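Local coordinates for TetR family transcriptional repressor LfrR (Mycobacterium smegmatis, PDB 2WGB), which represses transcription of the lfrRA operon by binding directly to the promoter region upstream of lfrR, at residues Ala18-Ala23 with Thr57-Ala62; Ala22-Leu27 with Gly100-Phe105. All coordinates share one frame; numbering follows the deposited sequence.

Interaction 1 of 2, residues Ala18-Ala23 with Thr57-Ala62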
loop_
_atom_site.group_PDB
_atom_site.type_symbol
_atom_site.label_atom_id
_atom_site.label_comp_id
_atom_site.label_asym_id
_atom_site.label_seq_id
_atom_site.Cartn_x
_atom_site.Cartn_y
_atom_site.Cartn_z
ATOM N N ALA A 18 -5.774 21.264 -9.276
ATOM C CA ALA A 18 -6.800 20.250 -9.453
ATOM C C ALA A 18 -6.395 19.180 -10.474
ATOM O O ALA A 18 -6.662 17.996 -10.277
ATOM C CB ALA A 18 -8.164 20.907 -9.843
ATOM N N ILE A 19 -5.779 19.598 -11.580
ATOM C CA ILE A 19 -5.306 18.652 -12.597
ATOM C C ILE A 19 -4.196 17.740 -12.050
ATOM O O ILE A 19 -4.175 16.538 -12.315
ATOM C CB ILE A 19 -4.784 19.400 -13.854
ATOM C CG1 ILE A 19 -5.932 20.135 -14.555
ATOM C CG2 ILE A 19 -4.066 18.435 -14.822
ATOM C CD1 ILE A 19 -5.451 21.189 -15.589
ATOM N N LEU A 20 -3.276 18.321 -11.284
ATOM C CA LEU A 20 -2.174 17.554 -10.705
ATOM C C LEU A 20 -2.685 16.562 -9.647
ATOM O O LEU A 20 -2.281 15.401 -9.634
ATOM C CB LEU A 20 -1.090 18.488 -10.133
ATOM C CG LEU A 20 -0.459 19.429 -11.185
ATOM C CD1 LEU A 20 0.611 20.361 -10.586
ATOM C CD2 LEU A 20 0.135 18.619 -12.332
ATOM N N ASP A 21 -3.571 17.017 -8.767
ATOM C CA ASP A 21 -4.147 16.106 -7.768
ATOM C C ASP A 21 -4.934 14.972 -8.433
ATOM O O ASP A 21 -4.902 13.826 -7.977
ATOM C CB ASP A 21 -5.030 16.867 -6.779
ATOM C CG ASP A 21 -4.224 17.780 -5.872
ATOM O OD1 ASP A 21 -3.006 17.533 -5.710
ATOM O OD2 ASP A 21 -4.803 18.744 -5.333
ATOM N N ALA A 22 -5.636 15.299 -9.512
ATOM C CA ALA A 22 -6.355 14.303 -10.306
ATOM C C ALA A 22 -5.391 13.285 -10.905
ATOM O O ALA A 22 -5.647 12.083 -10.879
ATOM C CB ALA A 22 -7.159 14.993 -11.422
ATOM N N ALA A 23 -4.276 13.770 -11.454
ATOM C CA ALA A 23 -3.299 12.877 -12.074
ATOM C C ALA A 23 -2.707 11.886 -11.063
ATOM O O ALA A 23 -2.468 10.723 -11.387
ATOM C CB ALA A 23 -2.185 13.680 -12.764
ATOM N N THR A 57 4.477 14.417 -20.547
ATOM C CA THR A 57 5.742 14.536 -19.850
ATOM C C THR A 57 5.818 15.852 -19.056
ATOM O O THR A 57 6.420 15.905 -17.978
ATOM C CB THR A 57 6.924 14.389 -20.835
ATOM O OG1 THR A 57 8.159 14.465 -20.116
ATOM C CG2 THR A 57 6.873 15.472 -21.892
ATOM N N ASP A 58 5.189 16.906 -19.575
ATOM C CA ASP A 58 5.126 18.178 -18.857
ATOM C C ASP A 58 4.301 18.001 -17.590
ATOM O O ASP A 58 4.599 18.582 -16.543
ATOM C CB ASP A 58 4.463 19.250 -19.717
ATOM C CG ASP A 58 5.110 19.400 -21.080
ATOM O OD1 ASP A 58 6.358 19.352 -21.177
ATOM O OD2 ASP A 58 4.356 19.585 -22.051
ATOM N N LEU A 59 3.251 17.196 -17.693
ATOM C CA LEU A 59 2.362 16.963 -16.550
ATOM C C LEU A 59 3.084 16.211 -15.425
ATOM O O LEU A 59 2.999 16.575 -14.248
ATOM C CB LEU A 59 1.121 16.186 -17.023
ATOM C CG LEU A 59 -0.041 16.089 -16.032
ATOM C CD1 LEU A 59 -1.360 16.009 -16.775
ATOM C CD2 LEU A 59 0.151 14.888 -15.139
ATOM N N LEU A 60 3.796 15.155 -15.796
ATOM C CA LEU A 60 4.545 14.348 -14.834
ATOM C C LEU A 60 5.592 15.150 -14.070
ATOM O O LEU A 60 5.750 14.993 -12.860
ATOM C CB LEU A 60 5.224 13.184 -15.544
ATOM C CG LEU A 60 5.865 12.138 -14.636
ATOM C CD1 LEU A 60 4.801 11.385 -13.832
ATOM C CD2 LEU A 60 6.697 11.173 -15.478
ATOM N N ARG A 61 6.307 16.015 -14.776
ATOM C CA ARG A 61 7.338 16.831 -14.145
ATOM C C ARG A 61 6.713 17.807 -13.157
ATOM O O ARG A 61 7.192 17.969 -12.034
ATOM C CB ARG A 61 8.129 17.577 -15.226
ATOM C CG ARG A 61 9.395 18.248 -14.754
ATOM C CD ARG A 61 10.200 18.737 -15.965
ATOM N NE ARG A 61 11.174 19.762 -15.606
ATOM C CZ ARG A 61 10.968 21.067 -15.751
ATOM N NH1 ARG A 61 9.818 21.506 -16.248
ATOM N NH2 ARG A 61 11.910 21.932 -15.401
ATOM N N ALA A 62 5.629 18.455 -13.579
ATOM C CA ALA A 62 4.868 19.342 -12.697
ATOM C C ALA A 62 4.252 18.601 -11.502
ATOM O O ALA A 62 4.195 19.129 -10.379
ATOM C CB ALA A 62 3.783 20.082 -13.497
#
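Leu20 and Leu59 mark the point where two helices cross at almost a right angle. Segment 18-23 belongs to helix 10-29 and segment 57-62 to helix 56-78. The segment axes come within 10.2 Å, with a signed crossing angle of -91°. The nearest CA atoms are those of Leu20 and Leu59, 7.4 Å apart.

Leu59 reaches across with both branches. Its CG lies opposite the backbone N (chi1 -168°), which carries the fork out to helix 10-29. CD2 presses on the methyl of Ala23, with CD2 to Ala23 CB at 3.5 Å. CD1 meets the Ile19 side chain obliquely, 4.1 Å from Ile19 CG2. Ile19 and Ala23 are one helical turn apart, and the fork of Leu59 spans them.

Leu20 reaches back the other way. Its CD2 is 4.1 Å from Ala62 CB and also lies near Leu59 O. Its CD1 packs on the backbone of Ala62, 3.8 Å from Ala62 O. Tyr53 touches Ile19, Leu20, Leu59 and Ala62, and Ile38 of helix 35-42 adds to the Ile19 and Leu59 side.

No hydrogen bond joins the segments. The contact is apolar and mostly buried, so it rests on the fit of Leu59 and Leu20 against Ile19, two alanines and the backbone of helix 56-78. It joins the first helix of the TetR-type DNA-binding domain to the helix that follows the helix-turn-helix.

Interaction 2 of 2, residues Ala22-Leu27 with Gly100-Phe105; sequences AAMLVL and GPIVLF
Met24 is the long side chain of this contact and touches Pro101, Ile102 and Phe105. Chi1 (-161°) sets CG opposite the backbone N and beside the proline. The bend at chi2 (63°) then turns the sulfur, and with it the terminal methyl, toward Ile102 and Phe105. Met24 CG is 3.9 Å from Pro101 CG, and the two side chains meet at a slant.

Farther out, Met24 lies roughly perpendicular to Ile102, with CE 4.0 Å from Ile102 CG1. Met24 and Phe105 lie alongside each other, pointing opposite ways. The methyl CE comes to 3.7 Å from Phe105 CD2, approaching the ring obliquely. Met24 SD is 5.3 Å from the ring centroid and 31° off the ring normal, a Met-aromatic contact. At the ring edge, close to its plane, Leu27 O lies 4.0 Å from Phe105 CZ.

Leu25 reaches the same proline from a different direction. It starts out away from segment 100-105, yet its end comes near, with CD2 3.7 Å from Pro101 CG. The proline CG therefore touches both Met24 and Leu25. Tyr160 of helix 147-164 touches Leu25 and Pro101 as well. Phe122 meets the Phe105 ring edge-to-face, and Leu63 and Val67 of helix 56-78 touch Met24.

Segment 100-105 contains a short 3-10 turn, 101-104, in the loop after helix 85-97. Across the contact there is no hydrogen bond. Dispersion between methyl, sulfur, proline and aromatic groups links this loop to helix 10-29 of the DNA-binding domain, giving an apolar junction between that domain and the rest of the subunit.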
loop_
_atom_site.group_PDB
_atom_site.type_symbol
_atom_site.label_atom_id
_atom_site.label_comp_id
_atom_site.label_asym_id
_atom_site.label_seq_id
_atom_site.Cartn_x
_atom_site.Cartn_y
_atom_site.Cartn_z
ATOM N N ALA A 22 -5.636 15.299 -9.512
ATOM C CA ALA A 22 -6.355 14.303 -10.306
ATOM C C ALA A 22 -5.391 13.285 -10.905
ATOM O O ALA A 22 -5.647 12.083 -10.879
ATOM C CB ALA A 22 -7.159 14.993 -11.422
ATOM N N ALA A 23 -4.276 13.770 -11.454
ATOM C CA ALA A 23 -3.299 12.877 -12.074
ATOM C C ALA A 23 -2.707 11.886 -11.063
ATOM O O ALA A 23 -2.468 10.723 -11.387
ATOM C CB ALA A 23 -2.185 13.680 -12.764
ATOM N N MET A 24 -2.484 12.343 -9.837
ATOM C CA MET A 24 -1.929 11.472 -8.797
ATOM C C MET A 24 -2.882 10.307 -8.469
ATOM O O MET A 24 -2.453 9.164 -8.270
ATOM C CB MET A 24 -1.643 12.277 -7.521
ATOM C CG MET A 24 -0.657 11.614 -6.558
ATOM S SD MET A 24 0.968 11.443 -7.318
ATOM C CE MET A 24 1.927 10.750 -5.969
ATOM N N LEU A 25 -4.172 10.604 -8.403
ATOM C CA LEU A 25 -5.182 9.574 -8.150
ATOM C C LEU A 25 -5.251 8.585 -9.299
ATOM O O LEU A 25 -5.333 7.380 -9.083
ATOM C CB LEU A 25 -6.557 10.207 -7.935
ATOM C CG LEU A 25 -6.790 10.923 -6.598
ATOM C CD1 LEU A 25 -8.118 11.690 -6.651
ATOM C CD2 LEU A 25 -6.792 9.955 -5.415
ATOM N N VAL A 26 -5.225 9.095 -10.524
ATOM C CA VAL A 26 -5.236 8.229 -11.706
ATOM C C VAL A 26 -4.009 7.307 -11.716
ATOM O O VAL A 26 -4.120 6.092 -11.949
ATOM C CB VAL A 26 -5.308 9.061 -13.016
ATOM C CG1 VAL A 26 -5.069 8.175 -14.241
ATOM C CG2 VAL A 26 -6.662 9.772 -13.121
ATOM N N LEU A 27 -2.839 7.877 -11.442
ATOM C CA LEU A 27 -1.586 7.106 -11.477
ATOM C C LEU A 27 -1.534 6.025 -10.402
ATOM O O LEU A 27 -0.862 5.008 -10.559
ATOM C CB LEU A 27 -0.373 8.031 -11.339
ATOM C CG LEU A 27 0.122 8.679 -12.630
ATOM C CD1 LEU A 27 -1.024 9.322 -13.352
ATOM C CD2 LEU A 27 1.225 9.713 -12.352
ATOM N N GLY A 100 -3.170 12.059 1.136
ATOM C CA GLY A 100 -3.912 11.186 0.234
ATOM C C GLY A 100 -3.032 10.131 -0.430
ATOM O O GLY A 100 -2.270 9.454 0.235
ATOM N N PRO A 101 -3.139 9.988 -1.759
ATOM C CA PRO A 101 -2.473 8.880 -2.458
ATOM C C PRO A 101 -0.948 9.000 -2.490
ATOM O O PRO A 101 -0.273 8.039 -2.857
ATOM C CB PRO A 101 -3.047 8.970 -3.879
ATOM C CG PRO A 101 -3.411 10.450 -4.025
ATOM C CD PRO A 101 -3.964 10.805 -2.670
ATOM N N ILE A 102 -0.413 10.161 -2.129
ATOM C CA ILE A 102 1.041 10.324 -2.045
ATOM C C ILE A 102 1.679 9.242 -1.157
ATOM O O ILE A 102 2.783 8.768 -1.447
ATOM C CB ILE A 102 1.411 11.746 -1.556
ATOM C CG1 ILE A 102 1.103 12.768 -2.661
ATOM C CG2 ILE A 102 2.880 11.822 -1.123
ATOM C CD1 ILE A 102 1.310 14.239 -2.246
ATOM N N VAL A 103 0.977 8.815 -0.105
ATOM C CA VAL A 103 1.575 7.834 0.818
ATOM C C VAL A 103 1.817 6.469 0.161
ATOM O O VAL A 103 2.622 5.674 0.650
ATOM C CB VAL A 103 0.748 7.607 2.116
ATOM C CG1 VAL A 103 0.607 8.894 2.913
ATOM C CG2 VAL A 103 -0.616 6.971 1.804
ATOM N N LEU A 104 1.120 6.204 -0.940
ATOM C CA LEU A 104 1.293 4.947 -1.674
ATOM C C LEU A 104 2.656 4.862 -2.354
ATOM O O LEU A 104 3.135 3.765 -2.646
ATOM C CB LEU A 104 0.200 4.807 -2.730
ATOM C CG LEU A 104 -1.249 4.839 -2.228
ATOM C CD1 LEU A 104 -2.205 4.876 -3.400
ATOM C CD2 LEU A 104 -1.532 3.619 -1.364
ATOM N N PHE A 105 3.280 6.016 -2.600
ATOM C CA PHE A 105 4.518 6.067 -3.386
ATOM C C PHE A 105 5.814 6.255 -2.602
ATOM O O PHE A 105 6.882 6.414 -3.202
ATOM C CB PHE A 105 4.403 7.130 -4.491
ATOM C CG PHE A 105 3.374 6.782 -5.536
ATOM C CD1 PHE A 105 3.734 6.088 -6.680
ATOM C CD2 PHE A 105 2.038 7.122 -5.353
ATOM C CE1 PHE A 105 2.777 5.743 -7.636
ATOM C CE2 PHE A 105 1.084 6.784 -6.303
ATOM C CZ PHE A 105 1.457 6.093 -7.444
#

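In the fold
Interactions 1 and 2 follow one another along helix 10-29. Their segments overlap at Ala22 and Ala23, of which Ala23 makes contact only in interaction 1. Their centres are about 11 Å apart. They also touch, with Leu60 CD1 4.2 Å from Leu27 CD2. Interaction 1 lies within the DNA-binding domain, and the helix-turn-helix, residues 34-53, falls in the chain between its two segments. The centre of interaction 2 is about 7 Å from the centre of the chain, that of interaction 1 about 15 Å. Interaction 2 lies where the DNA-binding domain meets the rest of the subunit, a place consistent with coupling between the two, as in other TetR-family repressors.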